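Local coordinates for cell division control protein Cdc48 (Mycobacterium smegmatis, PDB 5E7P), which probably binds and hydrolyses ATP as a Cdc48-like member of the AAA ATPase family, and holds ADP in two separate nucleotide pockets, at residues A[486-490]-A[658-662]; A[695-700]-A[722-726]; A[670-676]-A[713-717]. All blocks are in the same frame, centred on the assembly; numbering follows the deposited sequence.

Contact 1 of 3, residues A[486-490]-A[658-662]; sequences DVGDM and ARRDI. With ADP (adenosine-5'-diphosphate), chain D.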
ATOM      1  N   ASP A 486       8.284  -7.684  11.915  1.00 47.29           N
ATOM      2  CA  ASP A 486       9.207  -7.963  10.820  1.00 46.72           C
ATOM      3  C   ASP A 486      10.570  -7.336  11.090  1.00 45.56           C
ATOM      4  O   ASP A 486      11.554  -7.635  10.411  1.00 48.33           O
ATOM      5  CB  ASP A 486       8.638  -7.445   9.500  1.00 49.62           C
ATOM      6  CG  ASP A 486       7.260  -8.004   9.199  1.00 54.05           C
ATOM      7  OD1 ASP A 486       7.039  -9.209   9.449  1.00 55.42           O
ATOM      8  OD2 ASP A 486       6.395  -7.238   8.721  1.00 55.19           O
ATOM      9  N   VAL A 487      10.616  -6.462  12.087  1.00 42.38           N
ATOM     10  CA  VAL A 487      11.852  -5.812  12.487  1.00 41.80           C
ATOM     11  C   VAL A 487      12.517  -6.586  13.615  1.00 43.30           C
ATOM     12  O   VAL A 487      11.995  -6.646  14.730  1.00 42.42           O
ATOM     13  CB  VAL A 487      11.598  -4.376  12.973  1.00 42.92           C
ATOM     14  CG1 VAL A 487      12.843  -3.816  13.631  1.00 43.79           C
ATOM     15  CG2 VAL A 487      11.142  -3.491  11.823  1.00 41.46           C
ATOM     16  N   GLY A 488      13.665  -7.186  13.318  1.00 44.69           N
ATOM     17  CA  GLY A 488      14.445  -7.871  14.331  1.00 45.40           C
ATOM     18  C   GLY A 488      15.224  -6.872  15.161  1.00 47.40           C
ATOM     19  O   GLY A 488      15.743  -5.893  14.625  1.00 48.23           O
ATOM     20  N   ASP A 489      15.291  -7.111  16.468  1.00 49.42           N
ATOM     21  CA  ASP A 489      16.026  -6.242  17.386  1.00 53.44           C
ATOM     22  C   ASP A 489      15.438  -4.821  17.464  1.00 51.93           C
ATOM     23  O   ASP A 489      14.232  -4.650  17.645  1.00 50.62           O
ATOM     24  CB  ASP A 489      17.523  -6.220  17.024  1.00 58.72           C
ATOM     25  CG  ASP A 489      18.350  -5.380  17.980  1.00 64.39           C
ATOM     26  OD1 ASP A 489      18.351  -5.668  19.198  1.00 69.00           O
ATOM     27  OD2 ASP A 489      18.948  -4.389  17.500  1.00 63.21           O
ATOM     28  N   MET A 490      16.307  -3.823  17.311  1.00 50.36           N
ATOM     29  CA  MET A 490      16.018  -2.408  17.527  1.00 46.70           C
ATOM     30  C   MET A 490      15.187  -2.102  18.779  1.00 47.08           C
ATOM     31  O   MET A 490      14.352  -1.202  18.774  1.00 50.75           O
ATOM     32  CB  MET A 490      15.429  -1.787  16.261  1.00 44.15           C
ATOM     33  CG  MET A 490      16.359  -1.951  15.067  1.00 41.67           C
ATOM     34  SD  MET A 490      16.129  -0.720  13.782  1.00 41.78           S
ATOM     35  CE  MET A 490      15.361  -1.716  12.516  1.00 59.48           C
ATOM     36  N   ALA A 658      22.170  -7.569  19.556  1.00 33.02           N
ATOM     37  CA  ALA A 658      21.298  -7.162  18.466  1.00 34.64           C
ATOM     38  C   ALA A 658      21.357  -8.134  17.284  1.00 34.67           C
ATOM     39  O   ALA A 658      20.335  -8.439  16.669  1.00 33.86           O
ATOM     40  CB  ALA A 658      21.660  -5.762  18.024  1.00 34.03           C
ATOM     41  N   ARG A 659      22.555  -8.619  16.973  1.00 34.07           N
ATOM     42  CA  ARG A 659      22.736  -9.540  15.853  1.00 33.22           C
ATOM     43  C   ARG A 659      22.070 -10.895  16.105  1.00 33.90           C
ATOM     44  O   ARG A 659      21.634 -11.562  15.168  1.00 33.97           O
ATOM     45  CB  ARG A 659      24.222  -9.717  15.515  1.00 31.25           C
ATOM     46  CG  ARG A 659      24.883  -8.460  14.961  1.00 28.11           C
ATOM     47  CD  ARG A 659      26.257  -8.751  14.366  1.00 27.08           C
ATOM     48  NE  ARG A 659      27.195  -9.289  15.347  1.00 28.21           N
ATOM     49  CZ  ARG A 659      28.005  -8.548  16.099  1.00 29.14           C
ATOM     50  NH1 ARG A 659      27.999  -7.226  15.994  1.00 28.06           N
ATOM     51  NH2 ARG A 659      28.825  -9.132  16.959  1.00 29.51           N
ATOM     52  N   ARG A 660      21.993 -11.296  17.371  1.00 33.16           N
ATOM     53  CA  ARG A 660      21.288 -12.520  17.735  1.00 33.89           C
ATOM     54  C   ARG A 660      19.809 -12.407  17.381  1.00 35.18           C
ATOM     55  O   ARG A 660      19.239 -13.310  16.771  1.00 35.32           O
ATOM     56  CB  ARG A 660      21.446 -12.815  19.225  1.00 35.84           C
ATOM     57  CG  ARG A 660      22.768 -13.452  19.611  1.00 38.02           C
ATOM     58  CD  ARG A 660      23.018 -13.316  21.103  1.00 38.99           C
ATOM     59  NE  ARG A 660      24.074 -14.206  21.576  1.00 40.11           N
ATOM     60  CZ  ARG A 660      25.373 -13.944  21.484  1.00 40.57           C
ATOM     61  NH1 ARG A 660      25.792 -12.817  20.924  1.00 40.16           N
ATOM     62  NH2 ARG A 660      26.258 -14.812  21.950  1.00 41.40           N
ATOM     63  N   ASP A 661      19.199 -11.287  17.763  1.00 35.43           N
ATOM     64  CA  ASP A 661      17.787 -11.035  17.482  1.00 36.51           C
ATOM     65  C   ASP A 661      17.508 -11.012  15.984  1.00 36.11           C
ATOM     66  O   ASP A 661      16.578 -11.660  15.503  1.00 35.31           O
ATOM     67  CB  ASP A 661      17.346  -9.707  18.099  1.00 38.57           C
ATOM     68  CG  ASP A 661      17.590  -9.647  19.595  1.00 44.65           C
ATOM     69  OD1 ASP A 661      17.740 -10.718  20.223  1.00 48.57           O
ATOM     70  OD2 ASP A 661      17.628  -8.526  20.145  1.00 44.51           O
ATOM     71  N   ILE A 662      18.325 -10.260  15.256  1.00 35.37           N
ATOM     72  CA  ILE A 662      18.182 -10.131  13.811  1.00 34.06           C
ATOM     73  C   ILE A 662      18.298 -11.480  13.100  1.00 32.84           C
ATOM     74  O   ILE A 662      17.475 -11.812  12.247  1.00 32.64           O
ATOM     75  CB  ILE A 662      19.220  -9.146  13.239  1.00 34.49           C
ATOM     76  CG1 ILE A 662      18.998  -7.750  13.826  1.00 33.66           C
ATOM     77  CG2 ILE A 662      19.128  -9.095  11.729  1.00 34.92           C
ATOM     78  CD1 ILE A 662      20.114  -6.775  13.533  1.00 32.99           C
TER
HETATM   79  PB  ADP D 902      19.375   2.704   5.282  1.00 91.17           P
HETATM   80  O1B ADP D 902      20.352   1.916   4.443  1.00 91.27           O
HETATM   81  O2B ADP D 902      18.865   3.943   4.589  1.00 92.74           O
HETATM   82  O3B ADP D 902      19.825   2.931   6.708  1.00 90.61           O
HETATM   83  PA  ADP D 902      17.777   0.662   6.509  1.00 62.78           P
HETATM   84  O1A ADP D 902      18.906   0.679   7.511  1.00 63.83           O
HETATM   85  O2A ADP D 902      16.358   0.869   6.965  1.00 61.50           O
HETATM   86  O3A ADP D 902      18.076   1.742   5.347  1.00 90.60           O
HETATM   87  O5' ADP D 902      17.812  -0.765   5.766  1.00 76.32           O
HETATM   88  C5' ADP D 902      16.790  -1.149   4.849  1.00 74.70           C
HETATM   89  C4' ADP D 902      16.778  -2.671   4.730  1.00 70.88           C
HETATM   90  O4' ADP D 902      17.651  -3.265   5.696  1.00 67.81           O
HETATM   91  C3' ADP D 902      15.391  -3.237   4.983  1.00 69.14           C
HETATM   92  O3' ADP D 902      14.753  -3.588   3.753  1.00 69.91           O
HETATM   93  C2' ADP D 902      15.606  -4.466   5.841  1.00 67.74           C
HETATM   94  O2' ADP D 902      15.379  -5.653   5.073  1.00 69.10           O
HETATM   95  C1' ADP D 902      17.055  -4.420   6.299  1.00 65.02           C
HETATM   96  N9  ADP D 902      17.065  -4.269   7.773  1.00 60.22           N
HETATM   97  C8  ADP D 902      17.564  -3.213   8.443  1.00 59.73           C
HETATM   98  N7  ADP D 902      17.421  -3.366   9.783  1.00 57.85           N
HETATM   99  C5  ADP D 902      16.815  -4.548   9.989  1.00 56.04           C
HETATM  100  C6  ADP D 902      16.369  -5.320  11.172  1.00 52.91           C
HETATM  101  N6  ADP D 902      16.551  -4.838  12.424  1.00 51.85           N
HETATM  102  N1  ADP D 902      15.776  -6.515  10.957  1.00 50.45           N
HETATM  103  C2  ADP D 902      15.592  -6.993   9.712  1.00 54.42           C
HETATM  104  N3  ADP D 902      15.972  -6.349   8.592  1.00 56.07           N
HETATM  105  C4  ADP D 902      16.581  -5.141   8.662  1.00 57.39           C
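Asp-489 lies against one turn of helix 656-666, meeting Ala-658, Asp-661 and Ile-662, while Gly-488 beside it holds the adenine of ADP. The closely packed part takes in the glycine and the inner half of the aspartate. The CA of Gly-488 is 4.4 Å from the CA of Ile-662, and the CG1 of Ile-662 lies 3.8 Å from Gly-488 O and just as near the CB of Asp-489. That CB also rests on the CB of Asp-661, and with CG anti to the backbone N (chi1 -178°) the side chain is carried over Ala-658. Ile-662 packs in turn on Ala-690 and Cys-693, so the helix that receives the loop is itself backed by helix 690-707. On its other flank Gly-488 meets the base: its N donates to ADP N1 (3.2 Å, N-H...N angle 145°), and its O accepts from ADP N6 along a straighter line (2.6 Å, 167°). The CE of Met-490 reaches in beside N6 as well.

The looser side is at the carboxylate ends of Asp-489 and Asp-661, both partly exposed residues. OD1 of Asp-489 turns to OD2 of Asp-661, but both atoms are acceptors and no hydrogen bond joins them, so this like-charged pair is unlikely to hold the contact together.

The chemistry is thus divided. Apolar contacts place the loop backbone on the helix, and backbone N and O of Gly-488 bind N1 and N6 of the adenine, so the recognition uses no side-chain atom there.

Contact 2 of 3, residues A[695-700]-A[722-726]; sequences ALLRES and ARETV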
ATOM      1  N   ALA A 695      21.346 -10.749   4.756  1.00 33.39           N
ATOM      2  CA  ALA A 695      21.904 -11.243   3.500  1.00 33.09           C
ATOM      3  C   ALA A 695      22.739 -12.504   3.706  1.00 34.15           C
ATOM      4  O   ALA A 695      22.849 -13.338   2.806  1.00 35.52           O
ATOM      5  CB  ALA A 695      22.731 -10.159   2.822  1.00 31.18           C
ATOM      6  N   LEU A 696      23.329 -12.639   4.889  1.00 34.39           N
ATOM      7  CA  LEU A 696      24.123 -13.821   5.209  1.00 36.40           C
ATOM      8  C   LEU A 696      23.235 -15.056   5.351  1.00 37.93           C
ATOM      9  O   LEU A 696      23.635 -16.161   4.992  1.00 37.19           O
ATOM     10  CB  LEU A 696      24.941 -13.603   6.484  1.00 36.13           C
ATOM     11  CG  LEU A 696      25.883 -14.748   6.872  1.00 39.12           C
ATOM     12  CD1 LEU A 696      26.903 -15.007   5.773  1.00 40.31           C
ATOM     13  CD2 LEU A 696      26.583 -14.471   8.195  1.00 39.83           C
ATOM     14  N   LEU A 697      22.026 -14.861   5.867  1.00 40.11           N
ATOM     15  CA  LEU A 697      21.064 -15.951   6.009  1.00 41.58           C
ATOM     16  C   LEU A 697      20.474 -16.317   4.657  1.00 39.93           C
ATOM     17  O   LEU A 697      20.266 -17.491   4.352  1.00 39.81           O
ATOM     18  CB  LEU A 697      19.941 -15.552   6.966  1.00 43.19           C
ATOM     19  CG  LEU A 697      20.297 -15.447   8.447  1.00 44.85           C
ATOM     20  CD1 LEU A 697      19.171 -14.768   9.207  1.00 46.04           C
ATOM     21  CD2 LEU A 697      20.579 -16.824   9.019  1.00 44.84           C
ATOM     22  N   ARG A 698      20.192 -15.291   3.861  1.00 38.63           N
ATOM     23  CA  ARG A 698      19.709 -15.454   2.498  1.00 39.00           C
ATOM     24  C   ARG A 698      20.711 -16.252   1.670  1.00 37.48           C
ATOM     25  O   ARG A 698      20.349 -17.215   0.992  1.00 37.12           O
ATOM     26  CB  ARG A 698      19.489 -14.076   1.876  1.00 42.51           C
ATOM     27  CG  ARG A 698      19.269 -14.061   0.372  1.00 47.95           C
ATOM     28  CD  ARG A 698      19.476 -12.644  -0.152  1.00 52.56           C
ATOM     29  NE  ARG A 698      18.920 -12.442  -1.486  1.00 58.49           N
ATOM     30  CZ  ARG A 698      19.581 -12.679  -2.613  1.00 63.89           C
ATOM     31  NH1 ARG A 698      20.826 -13.136  -2.564  1.00 65.74           N
ATOM     32  NH2 ARG A 698      18.996 -12.465  -3.786  1.00 64.53           N
ATOM     33  N   GLU A 699      21.974 -15.849   1.743  1.00 35.89           N
ATOM     34  CA  GLU A 699      23.033 -16.518   1.004  1.00 38.54           C
ATOM     35  C   GLU A 699      23.274 -17.923   1.537  1.00 40.56           C
ATOM     36  O   GLU A 699      23.525 -18.849   0.766  1.00 42.56           O
ATOM     37  CB  GLU A 699      24.322 -15.700   1.062  1.00 41.20           C
ATOM     38  CG  GLU A 699      25.427 -16.224   0.170  1.00 47.10           C
ATOM     39  CD  GLU A 699      25.053 -16.219  -1.304  1.00 52.71           C
ATOM     40  OE1 GLU A 699      24.234 -15.367  -1.719  1.00 53.90           O
ATOM     41  OE2 GLU A 699      25.582 -17.072  -2.050  1.00 55.69           O
ATOM     42  N   SER A 700      23.198 -18.081   2.856  1.00 40.12           N
ATOM     43  CA  SER A 700      23.393 -19.386   3.483  1.00 40.47           C
ATOM     44  C   SER A 700      22.337 -20.377   3.012  1.00 40.67           C
ATOM     45  O   SER A 700      22.657 -21.501   2.625  1.00 41.92           O
ATOM     46  CB  SER A 700      23.354 -19.276   5.009  1.00 39.12           C
ATOM     47  OG  SER A 700      24.460 -18.539   5.501  1.00 39.56           O
ATOM     48  N   ALA A 722      29.009 -18.810   2.576  1.00 51.70           N
ATOM     49  CA  ALA A 722      28.219 -17.593   2.429  1.00 51.18           C
ATOM     50  C   ALA A 722      29.001 -16.366   2.888  1.00 52.56           C
ATOM     51  O   ALA A 722      28.903 -15.296   2.285  1.00 51.48           O
ATOM     52  CB  ALA A 722      26.915 -17.711   3.201  1.00 48.97           C
ATOM     53  N   ARG A 723      29.787 -16.535   3.948  1.00 54.09           N
ATOM     54  CA  ARG A 723      30.584 -15.442   4.500  1.00 54.74           C
ATOM     55  C   ARG A 723      31.691 -14.983   3.555  1.00 55.96           C
ATOM     56  O   ARG A 723      32.292 -13.929   3.760  1.00 56.13           O
ATOM     57  CB  ARG A 723      31.189 -15.837   5.848  1.00 55.45           C
ATOM     58  CG  ARG A 723      30.173 -16.037   6.955  1.00 55.24           C
ATOM     59  CD  ARG A 723      30.849 -16.083   8.310  1.00 55.01           C
ATOM     60  NE  ARG A 723      31.598 -14.858   8.567  1.00 55.35           N
ATOM     61  CZ  ARG A 723      32.273 -14.617   9.686  1.00 56.70           C
ATOM     62  NH1 ARG A 723      32.292 -15.520  10.657  1.00 56.70           N
ATOM     63  NH2 ARG A 723      32.927 -13.473   9.833  1.00 57.44           N
ATOM     64  N   GLU A 724      31.966 -15.778   2.526  1.00 56.96           N
ATOM     65  CA  GLU A 724      32.979 -15.414   1.543  1.00 60.27           C
ATOM     66  C   GLU A 724      32.442 -14.352   0.589  1.00 59.07           C
ATOM     67  O   GLU A 724      33.189 -13.490   0.127  1.00 59.42           O
ATOM     68  CB  GLU A 724      33.448 -16.644   0.764  1.00 64.48           C
ATOM     69  CG  GLU A 724      34.043 -17.738   1.635  1.00 68.67           C
ATOM     70  CD  GLU A 724      34.480 -18.954   0.835  1.00 74.12           C
ATOM     71  OE1 GLU A 724      34.340 -18.935  -0.409  1.00 74.57           O
ATOM     72  OE2 GLU A 724      34.962 -19.928   1.454  1.00 76.84           O
ATOM     73  N   THR A 725      31.145 -14.415   0.303  1.00 57.35           N
ATOM     74  CA  THR A 725      30.512 -13.450  -0.593  1.00 56.10           C
ATOM     75  C   THR A 725      29.834 -12.315   0.174  1.00 54.21           C
ATOM     76  O   THR A 725      29.774 -11.183  -0.307  1.00 55.52           O
ATOM     77  CB  THR A 725      29.489 -14.120  -1.532  1.00 56.22           C
ATOM     78  OG1 THR A 725      28.375 -14.602  -0.771  1.00 56.53           O
ATOM     79  CG2 THR A 725      30.130 -15.280  -2.279  1.00 57.88           C
ATOM     80  N   VAL A 726      29.322 -12.618   1.363  1.00 50.36           N
ATOM     81  CA  VAL A 726      28.698 -11.599   2.201  1.00 47.25           C
ATOM     82  C   VAL A 726      29.694 -11.058   3.224  1.00 48.23           C
ATOM     83  O   VAL A 726      29.963 -11.689   4.248  1.00 47.71           O
ATOM     84  CB  VAL A 726      27.450 -12.134   2.924  1.00 44.49           C
ATOM     85  CG1 VAL A 726      26.786 -11.022   3.721  1.00 41.47           C
ATOM     86  CG2 VAL A 726      26.474 -12.734   1.921  1.00 43.58           C
TER
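Leu-696 faces Val-726 and Ser-700 faces Ala-722, with CA atoms 5.9 and 5.3 Å apart, so helix 690-707 and the end of helix 716-725 run in opposite directions and lie close together. The small Ala-722 allows the nearer of these approaches. Its CB enters a recess lined by three residues of the other helix, meeting CD1 of Leu-696 and CG of Glu-699 at 3.7 Å each and OG of Ser-700 at 3.5 Å.

Leu-696 reaches across with its CG anti to the backbone N (chi1 -176°). Besides Ala-722, its CD1 touches the aliphatic CG of Arg-723, the two chains passing at a slant, and comes near the CB of Val-726. Val-726 spreads its two methyls over the facing surface of helix 690-707: CG1 lies over the backbone of Leu-696, while CG2 contacts Ala-695 O and the CB of Glu-699. On the more open flank the bent chain of Glu-699 crosses Thr-725 at about a right angle, its CG 3.5 Å from OG1.

The two hydroxyls at this interface bond back within their own segments. Ser-700 OG donates to Leu-696 O (2.6 Å), approaching one face of that carbonyl while Ser-700 N comes from the other. Thr-725 OG1 likewise turns back to Ala-722 O, at 3.2 Å; this carbonyl also receives the N-H groups of Thr-725 and Val-726, three donors on one oxygen.

The side chain of Ala-695 is about 9 Å from the bound ADP. An antiparallel helix pair joined by small and aliphatic side chains, without a hydrogen bond between the two segments, fits the all-helical lid of an AAA+ module.

Contact 3 of 3, residues A[670-676]-A[713-717]; sequences IPLADDV and DVTAA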
ATOM      1  N   ILE A 670      14.076 -21.207   8.930  1.00 52.71           N
ATOM      2  CA  ILE A 670      15.104 -21.880   8.151  1.00 49.99           C
ATOM      3  C   ILE A 670      15.633 -23.070   8.938  1.00 51.74           C
ATOM      4  O   ILE A 670      16.209 -22.892  10.013  1.00 52.06           O
ATOM      5  CB  ILE A 670      16.282 -20.943   7.837  1.00 45.90           C
ATOM      6  CG1 ILE A 670      15.804 -19.710   7.070  1.00 43.12           C
ATOM      7  CG2 ILE A 670      17.357 -21.683   7.057  1.00 45.42           C
ATOM      8  CD1 ILE A 670      16.868 -18.639   6.913  1.00 41.54           C
ATOM      9  N   PRO A 671      15.430 -24.290   8.414  1.00 52.02           N
ATOM     10  CA  PRO A 671      15.936 -25.496   9.078  1.00 51.21           C
ATOM     11  C   PRO A 671      17.453 -25.458   9.180  1.00 49.67           C
ATOM     12  O   PRO A 671      18.126 -25.237   8.177  1.00 50.13           O
ATOM     13  CB  PRO A 671      15.504 -26.622   8.132  1.00 52.31           C
ATOM     14  CG  PRO A 671      14.350 -26.062   7.379  1.00 52.32           C
ATOM     15  CD  PRO A 671      14.671 -24.611   7.195  1.00 51.83           C
ATOM     16  N   LEU A 672      17.980 -25.663  10.381  1.00 49.98           N
ATOM     17  CA  LEU A 672      19.420 -25.620  10.594  1.00 50.70           C
ATOM     18  C   LEU A 672      19.983 -26.994  10.932  1.00 55.11           C
ATOM     19  O   LEU A 672      19.281 -27.854  11.466  1.00 57.44           O
ATOM     20  CB  LEU A 672      19.765 -24.635  11.712  1.00 48.03           C
ATOM     21  CG  LEU A 672      19.454 -23.162  11.448  1.00 44.93           C
ATOM     22  CD1 LEU A 672      19.849 -22.305  12.639  1.00 42.94           C
ATOM     23  CD2 LEU A 672      20.163 -22.698  10.192  1.00 45.69           C
ATOM     24  N   ALA A 673      21.255 -27.196  10.608  1.00 56.52           N
ATOM     25  CA  ALA A 673      21.961 -28.394  11.027  1.00 58.84           C
ATOM     26  C   ALA A 673      22.459 -28.173  12.449  1.00 62.07           C
ATOM     27  O   ALA A 673      22.614 -27.031  12.881  1.00 61.25           O
ATOM     28  CB  ALA A 673      23.117 -28.686  10.090  1.00 57.75           C
ATOM     29  N   ASP A 674      22.705 -29.260  13.172  1.00 65.51           N
ATOM     30  CA  ASP A 674      23.079 -29.182  14.584  1.00 66.05           C
ATOM     31  C   ASP A 674      24.378 -28.417  14.835  1.00 63.89           C
ATOM     32  O   ASP A 674      24.546 -27.798  15.886  1.00 61.95           O
ATOM     33  CB  ASP A 674      23.168 -30.583  15.194  1.00 69.96           C
ATOM     34  CG  ASP A 674      21.812 -31.253  15.309  1.00 71.38           C
ATOM     35  OD1 ASP A 674      20.810 -30.536  15.519  1.00 69.21           O
ATOM     36  OD2 ASP A 674      21.749 -32.496  15.189  1.00 73.73           O
ATOM     37  N   ASP A 675      25.287 -28.453  13.866  1.00 63.55           N
ATOM     38  CA  ASP A 675      26.570 -27.768  14.000  1.00 63.50           C
ATOM     39  C   ASP A 675      26.467 -26.272  13.691  1.00 59.87           C
ATOM     40  O   ASP A 675      27.481 -25.594  13.506  1.00 59.45           O
ATOM     41  CB  ASP A 675      27.633 -28.428  13.116  1.00 66.54           C
ATOM     42  CG  ASP A 675      27.253 -28.432  11.646  1.00 68.88           C
ATOM     43  OD1 ASP A 675      26.058 -28.256  11.339  1.00 69.17           O
ATOM     44  OD2 ASP A 675      28.152 -28.619  10.797  1.00 70.74           O
ATOM     45  N   VAL A 676      25.239 -25.765  13.637  1.00 55.59           N
ATOM     46  CA  VAL A 676      25.004 -24.343  13.419  1.00 53.38           C
ATOM     47  C   VAL A 676      24.467 -23.685  14.686  1.00 51.59           C
ATOM     48  O   VAL A 676      23.404 -24.050  15.188  1.00 50.67           O
ATOM     49  CB  VAL A 676      24.018 -24.096  12.259  1.00 53.36           C
ATOM     50  CG1 VAL A 676      23.789 -22.605  12.061  1.00 52.59           C
ATOM     51  CG2 VAL A 676      24.539 -24.726  10.983  1.00 53.57           C
ATOM     52  N   ASP A 713      18.872 -28.671   4.939  1.00 60.24           N
ATOM     53  CA  ASP A 713      19.327 -28.113   6.217  1.00 59.53           C
ATOM     54  C   ASP A 713      20.658 -27.364   6.131  1.00 57.39           C
ATOM     55  O   ASP A 713      21.689 -27.945   5.787  1.00 59.44           O
ATOM     56  CB  ASP A 713      19.417 -29.210   7.278  1.00 63.13           C
ATOM     57  CG  ASP A 713      18.056 -29.696   7.732  1.00 65.20           C
ATOM     58  OD1 ASP A 713      17.056 -29.392   7.045  1.00 66.01           O
ATOM     59  OD2 ASP A 713      17.989 -30.385   8.775  1.00 65.38           O
ATOM     60  N   VAL A 714      20.618 -26.070   6.440  1.00 52.20           N
ATOM     61  CA  VAL A 714      21.800 -25.215   6.373  1.00 48.54           C
ATOM     62  C   VAL A 714      22.884 -25.683   7.335  1.00 48.44           C
ATOM     63  O   VAL A 714      22.664 -25.757   8.542  1.00 49.18           O
ATOM     64  CB  VAL A 714      21.454 -23.748   6.682  1.00 45.47           C
ATOM     65  CG1 VAL A 714      22.721 -22.908   6.760  1.00 43.66           C
ATOM     66  CG2 VAL A 714      20.503 -23.198   5.633  1.00 45.50           C
ATOM     67  N   THR A 715      24.054 -25.998   6.788  1.00 48.98           N
ATOM     68  CA  THR A 715      25.169 -26.490   7.585  1.00 50.64           C
ATOM     69  C   THR A 715      26.135 -25.362   7.931  1.00 51.89           C
ATOM     70  O   THR A 715      25.992 -24.237   7.449  1.00 50.76           O
ATOM     71  CB  THR A 715      25.943 -27.594   6.838  1.00 49.65           C
ATOM     72  OG1 THR A 715      26.641 -27.023   5.723  1.00 47.04           O
ATOM     73  CG2 THR A 715      24.989 -28.669   6.341  1.00 49.77           C
ATOM     74  N   ALA A 716      27.118 -25.672   8.773  1.00 52.53           N
ATOM     75  CA  ALA A 716      28.130 -24.698   9.161  1.00 52.43           C
ATOM     76  C   ALA A 716      29.005 -24.323   7.969  1.00 53.63           C
ATOM     77  O   ALA A 716      29.472 -23.189   7.860  1.00 54.09           O
ATOM     78  CB  ALA A 716      28.982 -25.243  10.298  1.00 53.15           C
ATOM     79  N   ALA A 717      29.220 -25.284   7.076  1.00 54.31           N
ATOM     80  CA  ALA A 717      30.006 -25.048   5.871  1.00 55.17           C
ATOM     81  C   ALA A 717      29.263 -24.119   4.919  1.00 53.06           C
ATOM     82  O   ALA A 717      29.874 -23.295   4.239  1.00 53.29           O
ATOM     83  CB  ALA A 717      30.333 -26.368   5.182  1.00 56.27           C
TER
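Val-714 is bracketed by Pro-671 and Ala-673, which take both of its backbone hydrogen bonds across the contact. Val-714 N donates to Pro-671 O (3.1 Å, N-H...O angle 154°), and Val-714 O accepts from Ala-673 N (2.9 Å, 158°). This is the pattern of a parallel bridge centred on Leu-672 and Val-714. It is a single bridge: beyond it 670-676 bends into a type I turn from Ala-673 to Val-676 and 713-717 enters helix 716-725, though the chains stay near each other.

The side chain of Val-714 can be traced outward from this bridge. Its CB lies 3.9 Å from CD2 of Leu-672, whose side chain runs alongside in the same direction, and as near to Pro-671 O. At the branch the methyl groups separate. CG1, anti to the backbone N (chi1 174°), stays on the leucine side, about 4.3 Å from the same CD2. CG2 swings toward the start of the loop and meets CG2 of Ile-670 at 3.8 Å, the two side chains crossing at a slant.

Around these apolar side chains, Asp-713 sets OD1 by the CB of Pro-671, and Asp-675 folds OD2 over the CB of Ala-716. Val-676 packs on backbone instead, its CG2 against Val-714 O and Ala-716 N. Thr-715 is the N-cap of helix 716-725, its side chain capping a backbone N just beyond the segment, and Asp-718 OD2 accepts from Thr-715 N, as in a capping box.

The bridged loop segments lie between two helices: Val-714 packs on Ser-700 and Ala-704 of helix 690-707, while Ile-670 and Pro-671 touch Ala-48 and Glu-45 of helix 44-50, from the Cdc48-type N-terminal region.

Overall arrangement
The three contacts run from the nucleotide pocket, where a loop meets a helix, outward to the surface of the helical lid. Contact 1 is the buried one, and there Gly-488 turns its backbone N and O to ADP. Contact 2, about 17 Å away between centres, is partly buried and relies on apolar side chains. Contact 3 lies at the surface and is the only one of the three whose segments share hydrogen bonds. Contacts 2 and 3 hold opposite ends of helix 716-725, with centres about 13 Å apart, and touch each other. Helix 690-707, itself part of contact 2, is packed on by Ile-662 of contact 1 and Val-714 of contact 3.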